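Local structure of sensory box histidine kinase/response regulator (Burkholderia thailandensis, 3MR0) at residues A[42-48]-A[88-92]; A[29-34]-A[50-54]. The protein is a PAS-domain piece of a hybrid sensor kinase that probably senses a signal and passes it on through a phosphorelay. All blocks are in the same frame, centred on the assembly; numbering follows the deposited sequence.

Contact 1. Residues A[42-48]-A[88-92]; sequences MGYEDHE and VRTRS
Arg91 lays its aliphatic stem across one face of the Tyr44 ring. Arg91 CB sits 3.3 Å from the centroid of the Tyr44 ring, 19° off the ring normal, a CH-pi contact displaced toward the hydroxyl end. The extended chain, CG anti to the backbone N (chi1 162°), then runs over the ring, and the guanidinium plane stands 83° from the ring plane. With Glu48 the attraction is probably only that of the charges: Glu48 OE1 is 3.6 Å from Arg91 NE, a long salt bridge in which the oxygen stands off the guanidinium plane and meets no N-H head-on.

One backbone hydrogen bond crosses, Arg91 N to Met42 O, at 2.7 Å. Two waters add bridges. One donates to Gly43 O and accepts from Arg91 NH1 at the guanidinium edge; the other lies in the Tyr44 ring plane, 2.7 Å from Tyr44 OH, and donates to Arg89 O.

Apolar packing comes from Met42, a selenomethionine, whose chain, bent at chi2 and chi3, sets Met42 SE 3.8 Å from Val88 CG2. Val88 also lines the pocket holding a polyether, probably from the crystallisation liquor.

Gly43, at positive phi, ends helix 36-41 in a Schellman motif. This helix terminus thus docks on the end of strand 82-89 and the turn after it, within the PAS fold.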
loop_
_atom_site.group_PDB
_atom_site.type_symbol
_atom_site.label_atom_id
_atom_site.label_comp_id
_atom_site.label_asym_id
_atom_site.label_seq_id
_atom_site.Cartn_x
_atom_site.Cartn_y
_atom_site.Cartn_z
HETATM N N MSE A 42 3.527 8.770 3.134
HETATM C CA MSE A 42 2.204 9.338 3.445
HETATM C C MSE A 42 2.263 10.874 3.564
HETATM O O MSE A 42 1.235 11.544 3.734
HETATM C CB MSE A 42 1.606 8.738 4.721
HETATM C CG MSE A 42 1.391 7.245 4.675
HETATM SE SE MSE A 42 0.234 6.669 3.214
HETATM C CE MSE A 42 -1.358 7.674 3.711
ATOM N N GLY A 43 3.482 11.409 3.477
ATOM C CA GLY A 43 3.733 12.836 3.548
ATOM C C GLY A 43 4.081 13.314 4.941
ATOM O O GLY A 43 4.080 14.516 5.182
ATOM N N TYR A 44 4.383 12.387 5.855
ATOM C CA TYR A 44 4.598 12.729 7.263
ATOM C C TYR A 44 6.032 12.519 7.717
ATOM O O TYR A 44 6.629 11.487 7.436
ATOM C CB TYR A 44 3.685 11.906 8.171
ATOM C CG TYR A 44 2.207 12.224 8.038
ATOM C CD1 TYR A 44 1.575 13.096 8.912
ATOM C CD2 TYR A 44 1.445 11.635 7.033
ATOM C CE1 TYR A 44 0.230 13.380 8.779
ATOM C CE2 TYR A 44 0.098 11.910 6.892
ATOM C CZ TYR A 44 -0.506 12.787 7.762
ATOM O OH TYR A 44 -1.849 13.052 7.603
ATOM N N GLU A 45 6.581 13.495 8.434
ATOM C CA GLU A 45 7.884 13.300 9.063
ATOM C C GLU A 45 7.787 12.249 10.166
ATOM O O GLU A 45 6.723 12.027 10.745
ATOM C CB GLU A 45 8.422 14.606 9.650
ATOM C CG GLU A 45 8.854 15.621 8.626
ATOM C CD GLU A 45 9.876 15.076 7.620
ATOM O OE1 GLU A 45 10.691 14.197 7.974
ATOM O OE2 GLU A 45 9.869 15.552 6.464
ATOM N N ASP A 46 8.926 11.633 10.478
ATOM C CA ASP A 46 9.003 10.532 11.436
ATOM C C ASP A 46 8.261 10.847 12.741
ATOM O O ASP A 46 7.565 10.012 13.286
ATOM C CB ASP A 46 10.487 10.207 11.687
ATOM C CG ASP A 46 10.700 8.904 12.448
ATOM O OD1 ASP A 46 9.753 8.084 12.568
ATOM O OD2 ASP A 46 11.843 8.699 12.913
ATOM N N HIS A 47 8.399 12.072 13.219
ATOM C CA HIS A 47 7.799 12.486 14.483
ATOM C C HIS A 47 6.342 12.926 14.378
ATOM O O HIS A 47 5.693 13.153 15.397
ATOM C CB HIS A 47 8.605 13.640 15.097
ATOM C CG HIS A 47 8.309 14.979 14.483
ATOM N ND1 HIS A 47 9.086 15.533 13.491
ATOM C CD2 HIS A 47 7.324 15.874 14.730
ATOM C CE1 HIS A 47 8.593 16.711 13.156
ATOM N NE2 HIS A 47 7.523 16.941 13.891
ATOM N N GLU A 48 5.833 13.081 13.158
ATOM C CA GLU A 48 4.447 13.510 12.960
ATOM C C GLU A 48 3.429 12.364 13.013
ATOM O O GLU A 48 2.244 12.562 12.757
ATOM C CB GLU A 48 4.317 14.260 11.646
ATOM C CG GLU A 48 5.129 15.513 11.605
ATOM C CD GLU A 48 5.160 16.109 10.230
ATOM O OE1 GLU A 48 4.390 15.659 9.373
ATOM O OE2 GLU A 48 5.962 17.026 9.994
ATOM N N VAL A 88 -3.897 6.830 -2.013
ATOM C CA VAL A 88 -4.025 7.224 -0.611
ATOM C C VAL A 88 -3.884 8.736 -0.447
ATOM O O VAL A 88 -3.105 9.383 -1.152
ATOM C CB VAL A 88 -2.999 6.536 0.322
ATOM C CG1 VAL A 88 -3.313 5.068 0.475
ATOM C CG2 VAL A 88 -1.582 6.757 -0.148
ATOM N N ARG A 89 -4.663 9.290 0.480
ATOM C CA ARG A 89 -4.614 10.708 0.798
ATOM C C ARG A 89 -3.428 10.974 1.729
ATOM O O ARG A 89 -3.349 10.439 2.842
ATOM C CB ARG A 89 -5.937 11.158 1.442
ATOM C CG ARG A 89 -6.135 12.665 1.484
ATOM C CD ARG A 89 -7.471 13.050 2.106
ATOM N NE ARG A 89 -8.605 12.962 1.180
ATOM C CZ ARG A 89 -9.066 13.977 0.449
ATOM N NH1 ARG A 89 -8.480 15.165 0.519
ATOM N NH2 ARG A 89 -10.112 13.805 -0.353
ATOM N N THR A 90 -2.495 11.787 1.255
ATOM C CA THR A 90 -1.302 12.128 2.025
ATOM C C THR A 90 -1.600 13.208 3.090
ATOM O O THR A 90 -2.704 13.759 3.149
ATOM C CB THR A 90 -0.172 12.559 1.082
ATOM O OG1 THR A 90 -0.587 13.695 0.330
ATOM C CG2 THR A 90 0.145 11.440 0.108
ATOM N N ARG A 91 -0.620 13.488 3.936
ATOM C CA ARG A 91 -0.799 14.419 5.048
ATOM C C ARG A 91 -1.512 15.661 4.578
ATOM O O ARG A 91 -2.380 16.209 5.260
ATOM C CB ARG A 91 0.558 14.834 5.579
ATOM C CG ARG A 91 0.531 16.075 6.405
ATOM C CD ARG A 91 1.936 16.469 6.785
ATOM N NE ARG A 91 1.940 17.671 7.602
ATOM C CZ ARG A 91 2.046 18.902 7.119
ATOM N NH1 ARG A 91 2.177 19.098 5.815
ATOM N NH2 ARG A 91 2.021 19.940 7.949
ATOM N N SER A 92 -1.118 16.097 3.395
ATOM C CA SER A 92 -1.519 17.370 2.858
ATOM C C SER A 92 -2.757 17.194 2.023
ATOM O O SER A 92 -3.004 17.975 1.104
ATOM C CB SER A 92 -0.413 17.890 1.966
ATOM O OG SER A 92 -0.162 16.954 0.931
HETATM O O HOH W 1 2.706 16.547 3.841
HETATM O O HOH W 2 -3.050 11.238 5.974
#

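Contact 2. Residues A[29-34]-A[50-54]; sequences TGAMYL and PDEIT
Tyr33 and Asp51 run next to each other in the same direction, with Asp51 CB 3.7 Å from Tyr33 CE1 and the ring and carboxylate planes 85° apart. Tyr33 CG is anti to the backbone N (chi1 168°), a torsion that carries the ring alongside Asp51. A water joins their polar ends: it is 2.8 Å from Tyr33 OH, donates to Leu34 O, and makes a weak bond to Asp51 OD1. That carboxylate oxygen also has a salt bridge to Lys39, which places the Asp51 side chain beside helix 36-41.

On the sheet face carrying Met32 and Ile53 the packing is apolar. Ile53 turns CG1 between its backbone N and carbonyl carbon (chi1 57°), and from there Ile53 CD1 comes 3.7 Å from Leu34 CD1, the two side chains crossing at about a right angle. Met32, also a selenomethionine, runs alongside Ile53, and its bend at chi3 brings Met32 CE 4.1 Å from Ile53 CD1. On the side of Tyr33, beyond the paired residues, Thr54 CG2 rests 3.9 Å from Ala31 CB.

The backbones pair antiparallel: Met32 with Ile53 is a hydrogen-bonded pair, Tyr33 with Glu52 a non-hydrogen-bonded one. Ile53 N donates to Met32 O at 2.9 Å, whereas the return bond from Met32 N to Ile53 O is weak. Leu34 N donates to Asp51 O at 3.1 Å.

This is the antiparallel edge pairing of the PAS-fold sheet, with helix 36-41 in the connection between the two strands. Strand 52-53 is the outermost strand at one side. Strand 32-34 separates it from strand 21-25, where Met32 packs on Trp25 and Tyr33 on Leu22 and Asp24.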
loop_
_atom_site.group_PDB
_atom_site.type_symbol
_atom_site.label_atom_id
_atom_site.label_comp_id
_atom_site.label_asym_id
_atom_site.label_seq_id
_atom_site.Cartn_x
_atom_site.Cartn_y
_atom_site.Cartn_z
ATOM N N THR A 29 -6.127 -6.945 15.824
ATOM C CA THR A 29 -6.131 -5.672 16.541
ATOM C C THR A 29 -6.200 -4.425 15.635
ATOM O O THR A 29 -6.688 -3.367 16.068
ATOM C CB THR A 29 -4.904 -5.568 17.463
ATOM O OG1 THR A 29 -3.719 -5.522 16.661
ATOM C CG2 THR A 29 -4.836 -6.776 18.400
ATOM N N GLY A 30 -5.712 -4.548 14.395
ATOM C CA GLY A 30 -5.647 -3.417 13.479
ATOM C C GLY A 30 -4.359 -2.617 13.602
ATOM O O GLY A 30 -4.031 -1.797 12.746
ATOM N N ALA A 31 -3.609 -2.885 14.666
ATOM C CA ALA A 31 -2.340 -2.218 14.918
ATOM C C ALA A 31 -1.321 -2.394 13.781
ATOM O O ALA A 31 -1.169 -3.472 13.220
ATOM C CB ALA A 31 -1.744 -2.718 16.222
HETATM N N MSE A 32 -0.592 -1.325 13.485
HETATM C CA MSE A 32 0.345 -1.351 12.393
HETATM C C MSE A 32 1.629 -0.620 12.774
HETATM O O MSE A 32 1.576 0.511 13.239
HETATM C CB MSE A 32 -0.296 -0.713 11.169
HETATM C CG MSE A 32 0.541 -0.911 9.918
HETATM SE SE MSE A 32 -0.360 -0.479 8.252
HETATM C CE MSE A 32 -1.608 0.843 8.912
ATOM N N TYR A 33 2.772 -1.284 12.599
ATOM C CA TYR A 33 4.075 -0.622 12.673
ATOM C C TYR A 33 4.427 -0.041 11.314
ATOM O O TYR A 33 4.158 -0.655 10.286
ATOM C CB TYR A 33 5.194 -1.554 13.140
ATOM C CG TYR A 33 6.562 -0.927 12.937
ATOM C CD1 TYR A 33 7.007 0.101 13.763
ATOM C CD2 TYR A 33 7.393 -1.336 11.894
ATOM C CE1 TYR A 33 8.250 0.694 13.569
ATOM C CE2 TYR A 33 8.636 -0.756 11.692
ATOM C CZ TYR A 33 9.066 0.263 12.535
ATOM O OH TYR A 33 10.304 0.851 12.334
ATOM N N LEU A 34 5.019 1.150 11.332
ATOM C CA LEU A 34 5.375 1.883 10.121
ATOM C C LEU A 34 6.846 2.292 10.153
ATOM O O LEU A 34 7.322 2.850 11.140
ATOM C CB LEU A 34 4.518 3.154 9.978
ATOM C CG LEU A 34 3.086 3.201 10.507
ATOM C CD1 LEU A 34 2.561 4.590 10.382
ATOM C CD2 LEU A 34 2.226 2.226 9.743
ATOM N N PRO A 50 3.287 8.295 15.296
ATOM C CA PRO A 50 3.953 7.283 16.149
ATOM C C PRO A 50 4.392 6.024 15.393
ATOM O O PRO A 50 3.782 5.711 14.380
ATOM C CB PRO A 50 2.873 6.912 17.159
ATOM C CG PRO A 50 1.921 8.044 17.106
ATOM C CD PRO A 50 1.903 8.527 15.705
ATOM N N ASP A 51 5.423 5.323 15.846
ATOM C CA ASP A 51 5.829 4.119 15.135
ATOM C C ASP A 51 4.682 3.057 14.990
ATOM O O ASP A 51 4.873 2.038 14.314
ATOM C CB ASP A 51 7.101 3.501 15.750
ATOM C CG ASP A 51 8.399 4.202 15.302
ATOM O OD1 ASP A 51 8.350 5.091 14.432
ATOM O OD2 ASP A 51 9.489 3.852 15.814
ATOM N N GLU A 52 3.502 3.304 15.591
ATOM C CA GLU A 52 2.370 2.339 15.583
ATOM C C GLU A 52 0.950 2.944 15.628
ATOM O O GLU A 52 0.599 3.624 16.589
ATOM C CB GLU A 52 2.495 1.349 16.752
ATOM C CG GLU A 52 3.774 0.513 16.769
ATOM C CD GLU A 52 3.714 -0.614 17.785
ATOM O OE1 GLU A 52 4.786 -1.174 18.139
ATOM O OE2 GLU A 52 2.588 -0.939 18.227
ATOM N N ILE A 53 0.124 2.665 14.617
ATOM C CA ILE A 53 -1.254 3.188 14.563
ATOM C C ILE A 53 -2.338 2.088 14.482
ATOM O O ILE A 53 -2.153 1.072 13.795
ATOM C CB ILE A 53 -1.438 4.165 13.398
ATOM C CG1 ILE A 53 -1.072 3.481 12.085
ATOM C CG2 ILE A 53 -0.588 5.399 13.611
ATOM C CD1 ILE A 53 -1.110 4.387 10.891
ATOM N N THR A 54 -3.469 2.315 15.164
ATOM C CA THR A 54 -4.413 1.240 15.494
ATOM C C THR A 54 -5.852 1.619 15.161
ATOM O O THR A 54 -6.146 2.004 14.035
ATOM C CB THR A 54 -4.316 0.835 17.007
ATOM O OG1 THR A 54 -2.950 0.873 17.452
ATOM C CG2 THR A 54 -4.888 -0.564 17.252
HETATM O O HOH W 3 9.714 3.533 12.632
#

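From the N terminus, the chain passes through 29-34, helix 36-41 and 42-48 before 50-54 returns to pair with 29-34, so contact 2 closes a loop with 15 intervening residues. Contact 1 closes a longer one, with 39 residues between 42-48 and 88-92, including helix 65-78 and most of strand 82-89. The loops cross, since 42-48 falls inside the first and 50-54 inside the second. Both contacts reach one antiparallel sheet at its two outermost strands, 52-53 and 82-89, and their centres lie 14 Å apart. They also touch directly: Asp46 OD1 is 3.8 Å from Asp51 OD1, like charges that each have a salt bridge to Lys39.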